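Local coordinates for quinone reductase (Klebsiella pneumoniae subsp. pneumoniae, PDB 4GI5), which binds flavin-adenine dinucleotide and probably reduces quinones at the expense of NAD(P)H, at residues L27-P32 and I117-L122; S59-M64 and A129-W134. All coordinates share one frame; numbering follows the deposited sequence.

How the contacts relate
Both contacts belong to the flavodoxin-like fold and converge on its parallel sheet: contact 1 joins strand 24-29 to strand 115-121 in the interior, and contact 2 packs helix 129-138 against the turn that follows edge strand 55-60. Their centres are 8 Å apart. Probable hydrogen bonds tie them together, Leu27 O to Ser59 N at 2.7 Å and Tyr29 N to Ser59 O at 3.0 Å, while selenomethionine Met131 of contact 2 packs on Ile28 and Phe120 of contact 1. Contact 1 grips FAD directly through His31 and Leu122. Contact 2 stands farther back, with the Tyr62 side chain about 9 Å from a bound FAD, and both contacts touch the second subunit.

Contact 1: residues L27-P32 and I117-L122. With FAD (flavin-adenine dinucleotide), chain H.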
ATOM      1  N   LEU B  27     -14.929  10.692   8.081  1.00 16.37           N
ATOM      2  CA  LEU B  27     -13.956  11.002   6.986  1.00 17.52           C
ATOM      3  C   LEU B  27     -12.553  10.867   7.535  1.00 18.81           C
ATOM      4  O   LEU B  27     -12.152  11.555   8.493  1.00 17.57           O
ATOM      5  CB  LEU B  27     -14.142  12.418   6.409  1.00 18.05           C
ATOM      6  CG  LEU B  27     -13.085  12.866   5.354  1.00 18.47           C
ATOM      7  CD1 LEU B  27     -13.253  12.114   4.087  1.00 20.05           C
ATOM      8  CD2 LEU B  27     -13.264  14.336   5.039  1.00 21.11           C
ATOM      9  N   ILE B  28     -11.813   9.889   7.009  1.00 15.42           N
ATOM     10  CA  ILE B  28     -10.375   9.717   7.321  1.00 15.13           C
ATOM     11  C   ILE B  28      -9.644  10.427   6.221  1.00 16.52           C
ATOM     12  O   ILE B  28      -9.781  10.048   5.025  1.00 15.73           O
ATOM     13  CB  ILE B  28      -9.970   8.218   7.421  1.00 14.50           C
ATOM     14  CG1 ILE B  28     -10.865   7.352   8.314  1.00 18.72           C
ATOM     15  CG2 ILE B  28      -8.539   8.175   7.911  1.00 17.55           C
ATOM     16  CD1 ILE B  28     -10.925   7.862   9.727  1.00 19.85           C
ATOM     17  N   TYR B  29      -8.804  11.409   6.530  1.00 16.32           N
ATOM     18  CA  TYR B  29      -8.244  12.362   5.549  1.00 15.03           C
ATOM     19  C   TYR B  29      -6.741  12.469   5.756  1.00 14.23           C
ATOM     20  O   TYR B  29      -6.265  12.689   6.854  1.00 15.36           O
ATOM     21  CB  TYR B  29      -8.900  13.745   5.721  1.00 15.84           C
ATOM     22  CG  TYR B  29      -8.208  14.902   5.067  1.00 15.62           C
ATOM     23  CD1 TYR B  29      -8.341  15.156   3.682  1.00 17.21           C
ATOM     24  CD2 TYR B  29      -7.399  15.755   5.785  1.00 16.15           C
ATOM     25  CE1 TYR B  29      -7.684  16.240   3.112  1.00 17.29           C
ATOM     26  CE2 TYR B  29      -6.749  16.830   5.192  1.00 17.08           C
ATOM     27  CZ  TYR B  29      -6.947  17.064   3.833  1.00 18.60           C
ATOM     28  OH  TYR B  29      -6.259  18.133   3.291  1.00 21.85           O
ATOM     29  N   ALA B  30      -5.971  12.249   4.699  1.00 12.39           N
ATOM     30  CA  ALA B  30      -4.523  12.287   4.701  1.00 13.99           C
ATOM     31  C   ALA B  30      -3.930  13.233   3.693  1.00 14.95           C
ATOM     32  O   ALA B  30      -3.720  12.888   2.559  1.00 16.55           O
ATOM     33  CB  ALA B  30      -3.978  10.858   4.460  1.00 14.91           C
ATOM     34  N   HIS B  31      -3.677  14.504   4.102  1.00 14.51           N
ATOM     35  CA  HIS B  31      -2.901  15.405   3.264  1.00 14.32           C
ATOM     36  C   HIS B  31      -2.263  16.398   4.203  1.00 15.27           C
ATOM     37  O   HIS B  31      -2.957  16.878   5.085  1.00 15.65           O
ATOM     38  CB  HIS B  31      -3.763  16.145   2.225  1.00 14.93           C
ATOM     39  CG  HIS B  31      -2.931  16.741   1.147  1.00 14.99           C
ATOM     40  ND1 HIS B  31      -2.068  17.807   1.354  1.00 15.58           N
ATOM     41  CD2 HIS B  31      -2.736  16.360  -0.152  1.00 14.38           C
ATOM     42  CE1 HIS B  31      -1.472  18.116   0.236  1.00 15.57           C
ATOM     43  NE2 HIS B  31      -1.824  17.230  -0.683  1.00 15.89           N
ATOM     44  N   PRO B  32      -0.961  16.649   4.009  1.00 18.81           N
ATOM     45  CA  PRO B  32      -0.246  17.556   4.894  1.00 19.95           C
ATOM     46  C   PRO B  32      -0.577  19.080   4.738  1.00 23.45           C
ATOM     47  O   PRO B  32      -0.374  19.849   5.667  1.00 23.47           O
ATOM     48  CB  PRO B  32       1.187  17.310   4.476  1.00 19.89           C
ATOM     49  CG  PRO B  32       1.233  16.859   3.155  1.00 22.07           C
ATOM     50  CD  PRO B  32      -0.053  16.006   3.061  1.00 19.40           C
ATOM     51  N   ILE B 117     -15.429   7.275   4.869  1.00 15.24           N
ATOM     52  CA  ILE B 117     -14.840   7.707   3.642  1.00 16.23           C
ATOM     53  C   ILE B 117     -13.343   7.943   3.880  1.00 15.16           C
ATOM     54  O   ILE B 117     -12.966   8.519   4.894  1.00 15.60           O
ATOM     55  CB  ILE B 117     -15.451   9.018   3.100  1.00 16.96           C
ATOM     56  CG1 ILE B 117     -16.920   8.802   2.822  1.00 19.01           C
ATOM     57  CG2 ILE B 117     -14.711   9.500   1.849  1.00 18.37           C
ATOM     58  CD1 ILE B 117     -17.705  10.058   2.499  1.00 20.95           C
ATOM     59  N   PHE B 118     -12.494   7.369   3.023  1.00 15.29           N
ATOM     60  CA  PHE B 118     -11.042   7.550   3.093  1.00 14.91           C
ATOM     61  C   PHE B 118     -10.645   8.447   1.933  1.00 16.34           C
ATOM     62  O   PHE B 118     -10.814   8.080   0.753  1.00 16.61           O
ATOM     63  CB  PHE B 118     -10.284   6.210   2.964  1.00 15.07           C
ATOM     64  CG  PHE B 118     -10.600   5.238   4.069  1.00 16.81           C
ATOM     65  CD1 PHE B 118     -11.781   4.523   4.109  1.00 18.74           C
ATOM     66  CD2 PHE B 118      -9.697   5.099   5.096  1.00 22.10           C
ATOM     67  CE1 PHE B 118     -12.025   3.622   5.169  1.00 18.39           C
ATOM     68  CE2 PHE B 118      -9.937   4.172   6.097  1.00 19.95           C
ATOM     69  CZ  PHE B 118     -11.065   3.513   6.144  1.00 17.59           C
ATOM     70  N   GLN B 119     -10.035   9.603   2.242  1.00 14.24           N
ATOM     71  CA  GLN B 119      -9.673  10.542   1.247  1.00 13.79           C
ATOM     72  C   GLN B 119      -8.166  10.810   1.287  1.00 16.17           C
ATOM     73  O   GLN B 119      -7.617  11.114   2.333  1.00 14.67           O
ATOM     74  CB  GLN B 119     -10.359  11.903   1.448  1.00 14.55           C
ATOM     75  CG  GLN B 119     -10.066  12.860   0.387  1.00 16.61           C
ATOM     76  CD  GLN B 119     -10.491  14.254   0.683  1.00 19.66           C
ATOM     77  OE1 GLN B 119     -11.416  14.482   1.450  1.00 19.76           O
ATOM     78  NE2 GLN B 119      -9.811  15.194   0.030  1.00 20.61           N
ATOM     79  N   PHE B 120      -7.535  10.609   0.119  1.00 13.77           N
ATOM     80  CA  PHE B 120      -6.089  10.715  -0.010  1.00 14.73           C
ATOM     81  C   PHE B 120      -5.618  10.924  -1.430  1.00 14.35           C
ATOM     82  O   PHE B 120      -6.250  10.484  -2.368  1.00 14.55           O
ATOM     83  CB  PHE B 120      -5.395   9.490   0.596  1.00 14.26           C
ATOM     84  CG  PHE B 120      -5.804   8.180  -0.014  1.00 13.75           C
ATOM     85  CD1 PHE B 120      -6.906   7.519   0.474  1.00 16.52           C
ATOM     86  CD2 PHE B 120      -5.056   7.577  -1.034  1.00 14.24           C
ATOM     87  CE1 PHE B 120      -7.326   6.337  -0.074  1.00 19.45           C
ATOM     88  CE2 PHE B 120      -5.403   6.330  -1.529  1.00 14.84           C
ATOM     89  CZ  PHE B 120      -6.589   5.733  -1.092  1.00 15.39           C
ATOM     90  N   PRO B 121      -4.482  11.637  -1.613  1.00 11.30           N
ATOM     91  CA  PRO B 121      -3.775  11.583  -2.900  1.00 13.08           C
ATOM     92  C   PRO B 121      -3.152  10.195  -3.059  1.00 12.67           C
ATOM     93  O   PRO B 121      -2.642   9.628  -2.079  1.00 12.78           O
ATOM     94  CB  PRO B 121      -2.679  12.652  -2.745  1.00 13.88           C
ATOM     95  CG  PRO B 121      -2.413  12.603  -1.254  1.00 13.26           C
ATOM     96  CD  PRO B 121      -3.687  12.308  -0.562  1.00 13.15           C
ATOM     97  N   LEU B 122      -3.163   9.693  -4.269  1.00 12.45           N
ATOM     98  CA  LEU B 122      -2.436   8.467  -4.602  1.00 12.48           C
ATOM     99  C   LEU B 122      -0.974   8.749  -4.581  1.00 13.10           C
ATOM    100  O   LEU B 122      -0.473   9.587  -5.362  1.00 13.23           O
ATOM    101  CB  LEU B 122      -2.953   7.947  -5.971  1.00 12.86           C
ATOM    102  CG  LEU B 122      -2.548   6.495  -6.220  1.00 13.41           C
ATOM    103  CD1 LEU B 122      -3.197   5.514  -5.278  1.00 15.24           C
ATOM    104  CD2 LEU B 122      -2.921   6.210  -7.645  1.00 15.50           C
TER
HETATM  105  PA  FAD H 301      -2.048  20.079  -4.919  1.00 16.39           P
HETATM  106  O1A FAD H 301      -2.368  20.712  -3.628  1.00 17.84           O
HETATM  107  O2A FAD H 301      -0.708  19.917  -5.465  1.00 16.72           O
HETATM  108  O5B FAD H 301      -2.874  20.838  -6.111  1.00 15.27           O
HETATM  109  C5B FAD H 301      -3.033  20.360  -7.462  1.00 15.90           C
HETATM  110  C4B FAD H 301      -3.583  21.468  -8.298  1.00 15.78           C
HETATM  111  O4B FAD H 301      -4.933  21.660  -7.938  1.00 17.51           O
HETATM  112  C3B FAD H 301      -2.804  22.755  -8.179  1.00 21.19           C
HETATM  113  O3B FAD H 301      -2.596  23.189  -9.515  1.00 22.56           O
HETATM  114  C2B FAD H 301      -3.824  23.602  -7.475  1.00 21.19           C
HETATM  115  O2B FAD H 301      -3.644  25.026  -7.688  1.00 23.06           O
HETATM  116  C1B FAD H 301      -5.171  23.130  -7.907  1.00 19.70           C
HETATM  117  N9A FAD H 301      -6.210  23.510  -6.910  1.00 20.39           N
HETATM  118  C8A FAD H 301      -6.187  23.518  -5.471  1.00 18.31           C
HETATM  119  N7A FAD H 301      -7.311  23.961  -4.956  1.00 26.92           N
HETATM  120  C5A FAD H 301      -7.974  24.347  -6.083  1.00 20.92           C
HETATM  121  C6A FAD H 301      -9.231  25.047  -6.350  1.00 28.41           C
HETATM  122  N6A FAD H 301      -9.912  25.269  -5.275  1.00 22.41           N
HETATM  123  N1A FAD H 301      -9.667  25.305  -7.632  1.00 28.60           N
HETATM  124  C2A FAD H 301      -8.916  24.942  -8.666  1.00 28.44           C
HETATM  125  N3A FAD H 301      -7.691  24.317  -8.475  1.00 22.23           N
HETATM  126  C4A FAD H 301      -7.325  24.045  -7.274  1.00 22.29           C
HETATM  127  N1  FAD H 301       0.163  10.093  -9.077  1.00 13.50           N
HETATM  128  C2  FAD H 301      -0.230   8.919  -9.615  1.00 14.89           C
HETATM  129  O2  FAD H 301      -1.085   8.870 -10.599  1.00 14.76           O
HETATM  130  N3  FAD H 301       0.261   7.715  -9.149  1.00 12.62           N
HETATM  131  C4  FAD H 301       1.241   7.656  -8.227  1.00 12.93           C
HETATM  132  O4  FAD H 301       1.616   6.575  -7.752  1.00 13.54           O
HETATM  133  C4X FAD H 301       1.693   8.902  -7.668  1.00 13.08           C
HETATM  134  N5  FAD H 301       2.633   8.898  -6.676  1.00 14.11           N
HETATM  135  C5X FAD H 301       2.991  10.119  -6.044  1.00 13.75           C
HETATM  136  C6  FAD H 301       3.822  10.118  -5.029  1.00 13.19           C
HETATM  137  C7  FAD H 301       4.104  11.281  -4.315  1.00 15.20           C
HETATM  138  C7M FAD H 301       5.035  11.257  -3.159  1.00 17.91           C
HETATM  139  C8  FAD H 301       3.556  12.508  -4.758  1.00 12.97           C
HETATM  140  C8M FAD H 301       3.914  13.782  -4.040  1.00 15.35           C
HETATM  141  C9  FAD H 301       2.711  12.541  -5.822  1.00 13.42           C
HETATM  142  C9A FAD H 301       2.377  11.326  -6.487  1.00 12.52           C
HETATM  143  N10 FAD H 301       1.420  11.285  -7.478  1.00 12.94           N
HETATM  144  C10 FAD H 301       1.042  10.094  -8.083  1.00 11.98           C
HETATM  145  C1' FAD H 301       0.705  12.492  -7.917  1.00 13.10           C
HETATM  146  C2' FAD H 301      -0.364  12.739  -6.851  1.00 12.75           C
HETATM  147  O2' FAD H 301      -1.428  11.785  -6.789  1.00 13.05           O
HETATM  148  C3' FAD H 301      -1.009  14.151  -7.038  1.00 14.10           C
HETATM  149  O3' FAD H 301       0.099  15.058  -6.809  1.00 14.79           O
HETATM  150  C4' FAD H 301      -2.106  14.481  -6.018  1.00 13.68           C
HETATM  151  O4' FAD H 301      -3.237  13.727  -6.313  1.00 15.06           O
HETATM  152  C5' FAD H 301      -2.534  15.966  -6.164  1.00 13.79           C
HETATM  153  O5' FAD H 301      -3.401  16.272  -5.120  1.00 14.16           O
HETATM  154  P   FAD H 301      -2.898  17.410  -4.044  1.00 15.10           P
HETATM  155  O1P FAD H 301      -4.010  17.608  -3.090  1.00 14.42           O
HETATM  156  O2P FAD H 301      -1.583  17.132  -3.468  1.00 14.25           O
HETATM  157  O3P FAD H 301      -2.817  18.640  -5.088  1.00 15.18           O
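The Tyr29 ring offers its edge to the side-chain amide of Gln119: Gln119 CD lies near the ring plane, 3.8 Å from Tyr29 CD1. The two side chains run alongside each other in the same direction, ring and amide planes turned 70° apart, and one ring face is covered towards its rim by the backbone N of His31. Lys42 of helix 37-51 adds a cation-pi contact to this tyrosine. Gln119 is extended, CG anti to the backbone N (chi1 -176°), a course that takes its amide past Leu27 and Tyr29; NE2 is then hydrogen-bonded to Asn38 O, whereas OE1 is buried without a partner.

The His31 ring, in turn, presents its edge to FAD: NE2 donates to phosphate oxygen O2P at 2.8 Å, in the ring plane. Its ND1 pairs with Glu33 N, so bonds at both nitrogens fix the ring's rotation. Pro121 CG lies obliquely against this ring, 3.9 Å from His31 CD2.

The backbones carrying these groups form the parallel pairing at the heart of the flavodoxin-like sheet, whose loops at the C-terminal strand ends hold the cofactor. Ile28 uses both of its backbone polar atoms, N donating to Ile117 O and O accepting from Gln119 N at 2.8 Å; Ala30 N continues the register to Gln119 O. On the face carrying Leu27, Leu27 CD1 reaches Ile117 CG2 at 3.7 Å. On the other face, Ile28 and Phe118 point the same way, Ile28 CB 3.9 Å from Phe118 CD2, and helix 129-138 also covers Ile28 through Trp134. Leu122 O accepts from the ribityl hydroxyl O2' of FAD at 2.8 Å, and Leu122 CD2 approaches flavin N3.

Contact 2: residues S59-M64 and A129-W134; sequences SDLYAM and AIMKGW
Ile130 meets Leu61 and Tyr62 with separate branches. Its CD1 sits over the centre of the Tyr62 ring, 3.9 Å from the centroid and 9° off the normal, a CH-pi contact, and also touches Leu61 CB. CG2 presses on Tyr62 CE2 at 3.5 Å; with CG1 anti to the backbone N (chi1 -164°), CD1 and CG2 both come to the same face, CD1 over its centre and CG2 toward the CE2 rim. A water accepts from Ile130 N at 2.9 Å and hydrogen-bonds Tyr62 OH, so the tyrosine reaches the first turn of the helix by a polar route as well. Its hydroxyl makes a weak hydrogen bond to Tyr70 O of the second subunit.

At selenomethionine Met131 the backbone is approached: Leu61 CD1 comes within 3.6 Å of Met131 CA. One turn on from Ile130, Trp134 takes the other leucine branch, Leu61 CD2 lying 3.6 Å from Trp134 CD1, the side chains crossing at about a right angle. The indole NE1 is held by Glu106 of helix 101-112. On the opposing segment, Asp60 OD1 accepts from Ala63 N at 3.1 Å, an Asx motif at the turn leaving strand 55-60. A helix packed over the sheet and the turn leaving its edge strand, as here, belongs to the three-layer alpha/beta/alpha sandwich of flavodoxin-like proteins.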
ATOM      1  N   SER B  59     -11.152  12.575  10.793  1.00 16.05           N
ATOM      2  CA  SER B  59      -9.871  12.280  11.354  1.00 17.29           C
ATOM      3  C   SER B  59      -8.848  12.829  10.359  1.00 21.24           C
ATOM      4  O   SER B  59      -8.464  12.147   9.410  1.00 17.34           O
ATOM      5  CB  SER B  59      -9.682  10.762  11.551  1.00 19.36           C
ATOM      6  OG  SER B  59     -10.521  10.295  12.587  1.00 18.05           O
ATOM      7  N   ASP B  60      -8.359  14.035  10.625  1.00 17.67           N
ATOM      8  CA  ASP B  60      -7.402  14.689   9.805  1.00 19.27           C
ATOM      9  C   ASP B  60      -6.060  14.291  10.346  1.00 17.96           C
ATOM     10  O   ASP B  60      -5.531  14.788  11.397  1.00 15.62           O
ATOM     11  CB  ASP B  60      -7.657  16.214   9.810  1.00 19.92           C
ATOM     12  CG  ASP B  60      -6.626  16.976   9.018  1.00 19.99           C
ATOM     13  OD1 ASP B  60      -5.438  16.551   8.730  1.00 17.37           O
ATOM     14  OD2 ASP B  60      -6.978  18.160   8.665  1.00 19.31           O
ATOM     15  N   LEU B  61      -5.468  13.260   9.724  1.00 14.47           N
ATOM     16  CA  LEU B  61      -4.289  12.638  10.330  1.00 13.30           C
ATOM     17  C   LEU B  61      -3.064  13.512  10.537  1.00 14.96           C
ATOM     18  O   LEU B  61      -2.469  13.458  11.628  1.00 15.43           O
ATOM     19  CB  LEU B  61      -3.886  11.389   9.514  1.00 13.79           C
ATOM     20  CG  LEU B  61      -5.019  10.380   9.376  1.00 13.88           C
ATOM     21  CD1 LEU B  61      -4.575   9.203   8.459  1.00 13.39           C
ATOM     22  CD2 LEU B  61      -5.568   9.838  10.683  1.00 16.36           C
ATOM     23  N   TYR B  62      -2.763  14.359   9.572  1.00 14.85           N
ATOM     24  CA  TYR B  62      -1.654  15.285   9.717  1.00 15.66           C
ATOM     25  C   TYR B  62      -1.980  16.332  10.870  1.00 17.01           C
ATOM     26  O   TYR B  62      -1.060  16.603  11.683  1.00 17.42           O
ATOM     27  CB  TYR B  62      -1.300  15.964   8.452  1.00 16.49           C
ATOM     28  CG  TYR B  62      -0.409  15.131   7.557  1.00 14.39           C
ATOM     29  CD1 TYR B  62       0.982  15.093   7.750  1.00 14.83           C
ATOM     30  CD2 TYR B  62      -0.934  14.390   6.503  1.00 13.29           C
ATOM     31  CE1 TYR B  62       1.809  14.353   6.855  1.00 14.77           C
ATOM     32  CE2 TYR B  62      -0.158  13.640   5.669  1.00 14.38           C
ATOM     33  CZ  TYR B  62       1.190  13.672   5.812  1.00 15.14           C
ATOM     34  OH  TYR B  62       2.033  13.040   4.883  1.00 15.12           O
ATOM     35  N   ALA B  63      -3.207  16.793  10.897  1.00 17.26           N
ATOM     36  CA  ALA B  63      -3.586  17.860  11.923  1.00 19.38           C
ATOM     37  C   ALA B  63      -3.481  17.237  13.286  1.00 21.25           C
ATOM     38  O   ALA B  63      -3.059  17.903  14.262  1.00 20.94           O
ATOM     39  CB  ALA B  63      -4.961  18.393  11.608  1.00 19.07           C
HETATM   40  N   MSE B  64      -3.778  15.938  13.439  1.00 18.45           N
HETATM   41  CA  MSE B  64      -3.760  15.229  14.725  1.00 22.66           C
HETATM   42  C   MSE B  64      -2.321  14.741  15.077  1.00 20.21           C
HETATM   43  O   MSE B  64      -2.134  14.132  16.073  1.00 21.07           O
HETATM   44  CB  MSE B  64      -4.680  13.982  14.663  1.00 23.86           C
HETATM   45  CG  MSE B  64      -6.099  14.337  14.481  1.00 26.85           C
HETATM   46 SE   MSE B  64      -6.913  12.529  13.829  1.00 41.63          SE
HETATM   47  CE  MSE B  64      -7.432  12.960  15.462  1.00 16.13           C
ATOM     48  N   ALA B 129       1.751   7.077   3.634  1.00 12.32           N
ATOM     49  CA  ALA B 129       2.150   6.381   4.837  1.00 11.73           C
ATOM     50  C   ALA B 129       1.337   6.665   6.080  1.00 11.83           C
ATOM     51  O   ALA B 129       1.067   5.768   6.882  1.00 12.27           O
ATOM     52  CB  ALA B 129       3.617   6.567   5.101  1.00 12.35           C
ATOM     53  N   ILE B 130       0.988   7.921   6.327  1.00 12.37           N
ATOM     54  CA  ILE B 130       0.312   8.244   7.558  1.00 13.10           C
ATOM     55  C   ILE B 130      -1.076   7.554   7.643  1.00 13.58           C
ATOM     56  O   ILE B 130      -1.497   7.123   8.725  1.00 14.55           O
ATOM     57  CB  ILE B 130       0.188   9.794   7.766  1.00 13.02           C
ATOM     58  CG1 ILE B 130      -0.167  10.111   9.200  1.00 15.24           C
ATOM     59  CG2 ILE B 130      -0.791  10.409   6.851  1.00 14.36           C
ATOM     60  CD1 ILE B 130      -0.004  11.633   9.488  1.00 16.22           C
HETATM   61  N   MSE B 131      -1.702   7.405   6.485  1.00 12.30           N
HETATM   62  CA  MSE B 131      -3.012   6.704   6.372  1.00 11.98           C
HETATM   63  C   MSE B 131      -2.802   5.194   6.539  1.00 11.43           C
HETATM   64  O   MSE B 131      -3.591   4.512   7.211  1.00 13.08           O
HETATM   65  CB  MSE B 131      -3.892   6.975   5.107  1.00 13.17           C
HETATM   66  CG  MSE B 131      -5.464   6.546   5.330  1.00 19.27           C
HETATM   67 SE   MSE B 131      -6.074   6.914   3.565  1.00 22.05          SE
HETATM   68  CE  MSE B 131      -6.932   8.555   4.440  1.00 19.41           C
ATOM     69  N   LYS B 132      -1.788   4.645   5.902  1.00 12.54           N
ATOM     70  CA  LYS B 132      -1.457   3.238   6.118  1.00 12.22           C
ATOM     71  C   LYS B 132      -1.174   2.994   7.595  1.00 12.62           C
ATOM     72  O   LYS B 132      -1.531   1.947   8.142  1.00 12.33           O
ATOM     73  CB  LYS B 132      -0.223   2.867   5.346  1.00 13.03           C
ATOM     74  CG  LYS B 132       0.213   1.382   5.444  1.00 12.45           C
ATOM     75  CD  LYS B 132      -0.926   0.528   4.881  1.00 14.86           C
ATOM     76  CE  LYS B 132      -0.734  -0.915   5.034  1.00 16.54           C
ATOM     77  NZ  LYS B 132       0.182  -1.642   5.884  1.00 13.35           N
ATOM     78  N   GLY B 133      -0.594   3.956   8.287  1.00 13.39           N
ATOM     79  CA  GLY B 133      -0.371   3.796   9.719  1.00 13.58           C
ATOM     80  C   GLY B 133      -1.619   3.850  10.585  1.00 13.31           C
ATOM     81  O   GLY B 133      -1.648   3.194  11.615  1.00 15.20           O
ATOM     82  N   TRP B 134      -2.624   4.584  10.153  1.00 12.20           N
ATOM     83  CA  TRP B 134      -3.939   4.487  10.706  1.00 13.29           C
ATOM     84  C   TRP B 134      -4.522   3.082  10.589  1.00 13.48           C
ATOM     85  O   TRP B 134      -4.946   2.491  11.593  1.00 14.06           O
ATOM     86  CB  TRP B 134      -4.813   5.543  10.162  1.00 13.30           C
ATOM     87  CG  TRP B 134      -6.180   5.649  10.690  1.00 13.77           C
ATOM     88  CD1 TRP B 134      -6.601   6.568  11.713  1.00 15.47           C
ATOM     89  CD2 TRP B 134      -7.339   4.903  10.355  1.00 14.32           C
ATOM     90  NE1 TRP B 134      -7.974   6.428  11.922  1.00 15.79           N
ATOM     91  CE2 TRP B 134      -8.431   5.387  11.183  1.00 16.16           C
ATOM     92  CE3 TRP B 134      -7.594   3.835   9.467  1.00 15.78           C
ATOM     93  CZ2 TRP B 134      -9.707   4.848  11.095  1.00 16.12           C
ATOM     94  CZ3 TRP B 134      -8.901   3.310   9.383  1.00 17.38           C
ATOM     95  CH2 TRP B 134      -9.932   3.864  10.184  1.00 16.48           C
TER
HETATM   96  O   HOH W   1       1.927  10.212   4.821  1.00 14.00           O